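Flagella basal body P-ring formation protein FlgA (Salmonella typhimurium, PDB 3TEE) acts as a periplasmic chaperone-like factor in assembly of the flagellar P-ring and may associate with the rod or modulate that assembly. Local coordinates at residues A160-A174 with R177-S190. Numbering follows the deposited sequence.
Sequences AEGQAMNNAAVAQNA and RMTSGQIVSGTVDS
Two antiparallel strand pairings, Q163 with R177 and A174 with G186, join 160-174 to 177-190 at opposite ends of strand 173-178, the shared middle strand of two successive hairpins in the P-ring chaperone family region. Reciprocal backbone bonds define each pair: Q163 N to R177 O and R177 N to Q163 O are both 2.8 Å, while A174 N reaches G186 O at 2.9 Å and G186 N returns to A174 O. The second pairing continues into the type II turn A169-Q172, where V188 O accepts from A171 N (2.8 Å, 166° at the hydrogen) and V188 N donates to Q172 O. V188 packs against this turn, its CB 3.4 Å from A169 O; chi1 of 179° sets CG2 anti to the carbonyl carbon, where it meets A174 CB at 3.6 Å and A168 CB at 3.7 Å. At the other pairing, M165 runs across I183 at about a right angle, its SD 3.6 Å from I183 CD1. A water in the R177 guanidinium plane, at its edge, bridges NH1 to Q163 OE1, while Q163 NE2 bonds G144 O. Strands 146-152 and 194-197 flank these three and also pair together: A160 and G162 bond V149 and V147, and V188 and A174 pack on I194.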
loop_
_atom_site.group_PDB
_atom_site.type_symbol
_atom_site.label_atom_id
_atom_site.label_comp_id
_atom_site.label_asym_id
_atom_site.label_seq_id
_atom_site.Cartn_x
_atom_site.Cartn_y
_atom_site.Cartn_z
ATOM N N ALA A 160 -23.813 -6.823 21.699
ATOM C CA ALA A 160 -23.518 -8.050 22.429
ATOM C C ALA A 160 -22.025 -8.294 22.580
ATOM O O ALA A 160 -21.234 -7.834 21.755
ATOM C CB ALA A 160 -24.198 -9.232 21.765
ATOM N N GLU A 161 -21.641 -8.957 23.670
ATOM C CA GLU A 161 -20.239 -9.248 23.969
ATOM C C GLU A 161 -19.939 -10.649 23.488
ATOM O O GLU A 161 -20.799 -11.531 23.535
ATOM C CB GLU A 161 -19.931 -9.178 25.484
ATOM C CG GLU A 161 -20.784 -8.239 26.327
ATOM C CD GLU A 161 -20.498 -8.289 27.818
ATOM O OE1 GLU A 161 -20.181 -7.222 28.394
ATOM O OE2 GLU A 161 -20.591 -9.389 28.411
ATOM N N GLY A 162 -18.718 -10.838 23.033
ATOM C CA GLY A 162 -18.238 -12.125 22.570
ATOM C C GLY A 162 -16.730 -12.189 22.583
ATOM O O GLY A 162 -16.068 -11.235 22.992
ATOM N N GLN A 163 -16.184 -13.317 22.147
ATOM C CA GLN A 163 -14.739 -13.526 22.102
ATOM C C GLN A 163 -14.296 -13.648 20.657
ATOM O O GLN A 163 -14.836 -14.471 19.919
ATOM C CB GLN A 163 -14.390 -14.789 22.899
ATOM C CG GLN A 163 -12.944 -14.903 23.333
ATOM C CD GLN A 163 -12.704 -16.153 24.149
ATOM O OE1 GLN A 163 -13.494 -17.104 24.131
ATOM N NE2 GLN A 163 -11.594 -16.190 24.872
ATOM N N ALA A 164 -13.338 -12.802 20.233
ATOM C CA ALA A 164 -12.813 -12.863 18.875
ATOM C C ALA A 164 -12.169 -14.225 18.669
ATOM O O ALA A 164 -11.423 -14.705 19.532
ATOM C CB ALA A 164 -11.788 -11.773 18.656
ATOM N N MET A 165 -12.516 -14.873 17.573
ATOM C CA MET A 165 -11.958 -16.190 17.282
ATOM C C MET A 165 -10.711 -16.114 16.388
ATOM O O MET A 165 -9.956 -17.077 16.315
ATOM C CB MET A 165 -13.029 -17.063 16.648
ATOM C CG MET A 165 -14.140 -17.388 17.618
ATOM S SD MET A 165 -15.277 -18.494 16.828
ATOM C CE MET A 165 -14.384 -20.038 16.983
ATOM N N ASN A 166 -10.495 -14.972 15.725
ATOM C CA ASN A 166 -9.359 -14.791 14.828
ATOM C C ASN A 166 -8.766 -13.382 14.964
ATOM O O ASN A 166 -9.403 -12.478 15.517
ATOM C CB ASN A 166 -9.788 -15.078 13.366
ATOM C CG ASN A 166 -10.806 -14.093 12.814
ATOM O OD1 ASN A 166 -11.939 -14.006 13.277
ATOM N ND2 ASN A 166 -10.426 -13.310 11.825
ATOM N N ASN A 167 -7.542 -13.202 14.446
ATOM C CA ASN A 167 -6.862 -11.911 14.437
ATOM C C ASN A 167 -7.392 -11.140 13.269
ATOM O O ASN A 167 -7.640 -11.721 12.209
ATOM C CB ASN A 167 -5.347 -12.100 14.285
ATOM C CG ASN A 167 -4.723 -12.829 15.440
ATOM O OD1 ASN A 167 -4.946 -12.491 16.606
ATOM N ND2 ASN A 167 -3.923 -13.846 15.137
ATOM N N ALA A 168 -7.633 -9.838 13.462
ATOM C CA ALA A 168 -8.168 -9.028 12.381
ATOM C C ALA A 168 -7.800 -7.585 12.541
ATOM O O ALA A 168 -7.868 -7.041 13.643
ATOM C CB ALA A 168 -9.690 -9.179 12.291
ATOM N N ALA A 169 -7.426 -6.961 11.425
ATOM C CA ALA A 169 -7.108 -5.536 11.343
ATOM C C ALA A 169 -8.429 -4.787 11.131
ATOM O O ALA A 169 -9.459 -5.427 10.876
ATOM C CB ALA A 169 -6.176 -5.284 10.154
ATOM N N VAL A 170 -8.401 -3.436 11.225
ATOM C CA VAL A 170 -9.542 -2.552 10.949
ATOM C C VAL A 170 -9.983 -2.853 9.505
ATOM O O VAL A 170 -9.126 -3.109 8.648
ATOM C CB VAL A 170 -9.179 -1.051 11.161
ATOM C CG1 VAL A 170 -10.315 -0.116 10.730
ATOM C CG2 VAL A 170 -8.785 -0.774 12.614
ATOM N N ALA A 171 -11.315 -2.929 9.269
ATOM C CA ALA A 171 -11.948 -3.233 7.977
ATOM C C ALA A 171 -11.821 -4.706 7.528
ATOM O O ALA A 171 -12.351 -5.076 6.472
ATOM C CB ALA A 171 -11.504 -2.248 6.882
ATOM N N GLN A 172 -11.188 -5.563 8.359
ATOM C CA GLN A 172 -11.101 -6.995 8.071
ATOM C C GLN A 172 -12.224 -7.728 8.843
ATOM O O GLN A 172 -12.681 -7.248 9.885
ATOM C CB GLN A 172 -9.738 -7.575 8.481
ATOM C CG GLN A 172 -8.560 -7.141 7.599
ATOM C CD GLN A 172 -7.346 -8.033 7.793
ATOM O OE1 GLN A 172 -6.984 -8.425 8.917
ATOM N NE2 GLN A 172 -6.676 -8.361 6.696
ATOM N N ASN A 173 -12.648 -8.887 8.322
ATOM C CA ASN A 173 -13.676 -9.728 8.923
ATOM C C ASN A 173 -13.178 -10.394 10.209
ATOM O O ASN A 173 -12.045 -10.857 10.262
ATOM C CB ASN A 173 -14.137 -10.800 7.932
ATOM C CG ASN A 173 -15.310 -11.609 8.431
ATOM O OD1 ASN A 173 -16.450 -11.138 8.450
ATOM N ND2 ASN A 173 -15.052 -12.837 8.878
ATOM N N ALA A 174 -14.032 -10.438 11.243
ATOM C CA ALA A 174 -13.718 -11.143 12.483
ATOM C C ALA A 174 -14.910 -11.987 12.902
ATOM O O ALA A 174 -16.052 -11.525 12.851
ATOM C CB ALA A 174 -13.340 -10.175 13.591
ATOM N N ARG A 177 -17.200 -15.567 18.922
ATOM C CA ARG A 177 -17.974 -16.573 19.619
ATOM C C ARG A 177 -18.772 -15.870 20.728
ATOM O O ARG A 177 -18.196 -15.207 21.594
ATOM C CB ARG A 177 -17.047 -17.665 20.182
ATOM C CG ARG A 177 -17.768 -18.776 20.915
ATOM C CD ARG A 177 -16.773 -19.705 21.612
ATOM N NE ARG A 177 -17.521 -20.800 22.222
ATOM C CZ ARG A 177 -18.103 -20.745 23.415
ATOM N NH1 ARG A 177 -17.944 -19.681 24.196
ATOM N NH2 ARG A 177 -18.823 -21.761 23.848
ATOM N N MET A 178 -20.095 -15.979 20.666
ATOM C CA MET A 178 -20.996 -15.467 21.703
ATOM C C MET A 178 -20.931 -16.441 22.890
ATOM O O MET A 178 -20.488 -17.587 22.724
ATOM C CB MET A 178 -22.441 -15.341 21.173
ATOM C CG MET A 178 -22.535 -14.562 19.865
ATOM S SD MET A 178 -21.587 -13.025 19.881
ATOM C CE MET A 178 -22.783 -11.981 20.499
ATOM N N THR A 179 -21.371 -15.997 24.077
ATOM C CA THR A 179 -21.323 -16.790 25.309
ATOM C C THR A 179 -21.912 -18.211 25.212
ATOM O O THR A 179 -21.354 -19.131 25.808
ATOM C CB THR A 179 -21.763 -15.954 26.531
ATOM O OG1 THR A 179 -21.398 -16.651 27.725
ATOM C CG2 THR A 179 -23.262 -15.633 26.530
ATOM N N SER A 180 -22.994 -18.382 24.420
ATOM C CA SER A 180 -23.686 -19.652 24.160
ATOM C C SER A 180 -22.836 -20.609 23.307
ATOM O O SER A 180 -23.023 -21.817 23.384
ATOM C CB SER A 180 -24.995 -19.389 23.410
ATOM O OG SER A 180 -24.753 -18.678 22.199
ATOM N N GLY A 181 -21.992 -20.046 22.448
ATOM C CA GLY A 181 -21.159 -20.801 21.517
ATOM C C GLY A 181 -21.510 -20.520 20.070
ATOM O O GLY A 181 -20.816 -20.982 19.168
ATOM N N GLN A 182 -22.577 -19.744 19.838
ATOM C CA GLN A 182 -22.983 -19.292 18.509
ATOM C C GLN A 182 -21.913 -18.362 17.969
ATOM O O GLN A 182 -21.353 -17.553 18.717
ATOM C CB GLN A 182 -24.327 -18.541 18.565
ATOM C CG GLN A 182 -25.541 -19.430 18.837
ATOM C CD GLN A 182 -25.893 -20.399 17.718
ATOM O OE1 GLN A 182 -25.421 -20.315 16.578
ATOM N NE2 GLN A 182 -26.766 -21.336 18.018
ATOM N N ILE A 183 -21.564 -18.529 16.696
ATOM C CA ILE A 183 -20.520 -17.719 16.081
ATOM C C ILE A 183 -21.169 -16.745 15.100
ATOM O O ILE A 183 -22.005 -17.147 14.295
ATOM C CB ILE A 183 -19.395 -18.556 15.423
ATOM C CG1 ILE A 183 -18.791 -19.586 16.411
ATOM C CG2 ILE A 183 -18.281 -17.641 14.845
ATOM C CD1 ILE A 183 -17.974 -20.628 15.760
ATOM N N VAL A 184 -20.827 -15.470 15.230
ATOM C CA VAL A 184 -21.313 -14.409 14.340
ATOM C C VAL A 184 -20.074 -13.828 13.670
ATOM O O VAL A 184 -18.966 -14.073 14.136
ATOM C CB VAL A 184 -22.212 -13.335 15.036
ATOM C CG1 VAL A 184 -23.452 -13.970 15.678
ATOM C CG2 VAL A 184 -21.433 -12.489 16.048
ATOM N N SER A 185 -20.241 -13.109 12.562
ATOM C CA SER A 185 -19.102 -12.503 11.888
ATOM C C SER A 185 -19.456 -11.105 11.389
ATOM O O SER A 185 -20.585 -10.874 10.966
ATOM C CB SER A 185 -18.585 -13.390 10.758
ATOM O OG SER A 185 -19.505 -13.483 9.685
ATOM N N GLY A 186 -18.495 -10.195 11.487
ATOM C CA GLY A 186 -18.657 -8.815 11.047
ATOM C C GLY A 186 -17.345 -8.124 10.739
ATOM O O GLY A 186 -16.282 -8.747 10.738
ATOM N N THR A 187 -17.418 -6.821 10.497
ATOM C CA THR A 187 -16.261 -5.994 10.128
ATOM C C THR A 187 -15.686 -5.277 11.342
ATOM O O THR A 187 -16.432 -4.654 12.091
ATOM C CB THR A 187 -16.689 -5.013 9.017
ATOM O OG1 THR A 187 -17.294 -5.755 7.954
ATOM C CG2 THR A 187 -15.528 -4.184 8.478
ATOM N N VAL A 188 -14.361 -5.365 11.535
ATOM C CA VAL A 188 -13.678 -4.669 12.632
ATOM C C VAL A 188 -13.645 -3.145 12.341
ATOM O O VAL A 188 -13.292 -2.743 11.232
ATOM C CB VAL A 188 -12.247 -5.219 12.896
ATOM C CG1 VAL A 188 -11.553 -4.450 14.017
ATOM C CG2 VAL A 188 -12.288 -6.704 13.231
ATOM N N ASP A 189 -14.024 -2.317 13.333
ATOM C CA ASP A 189 -13.956 -0.864 13.201
ATOM C C ASP A 189 -12.746 -0.340 14.005
ATOM O O ASP A 189 -12.114 -1.124 14.729
ATOM C CB ASP A 189 -15.296 -0.168 13.560
ATOM C CG ASP A 189 -15.739 -0.138 15.015
ATOM O OD1 ASP A 189 -14.908 -0.432 15.903
ATOM O OD2 ASP A 189 -16.914 0.210 15.269
ATOM N N SER A 190 -12.442 0.977 13.896
ATOM C CA SER A 190 -11.304 1.618 14.580
ATOM C C SER A 190 -11.311 1.463 16.113
ATOM O O SER A 190 -10.238 1.487 16.725
ATOM C CB SER A 190 -11.190 3.083 14.179
ATOM O OG SER A 190 -12.351 3.811 14.545
HETATM O O HOH W 1 -22.684 -13.232 24.240
HETATM O O HOH W 2 -16.477 -17.353 23.981
#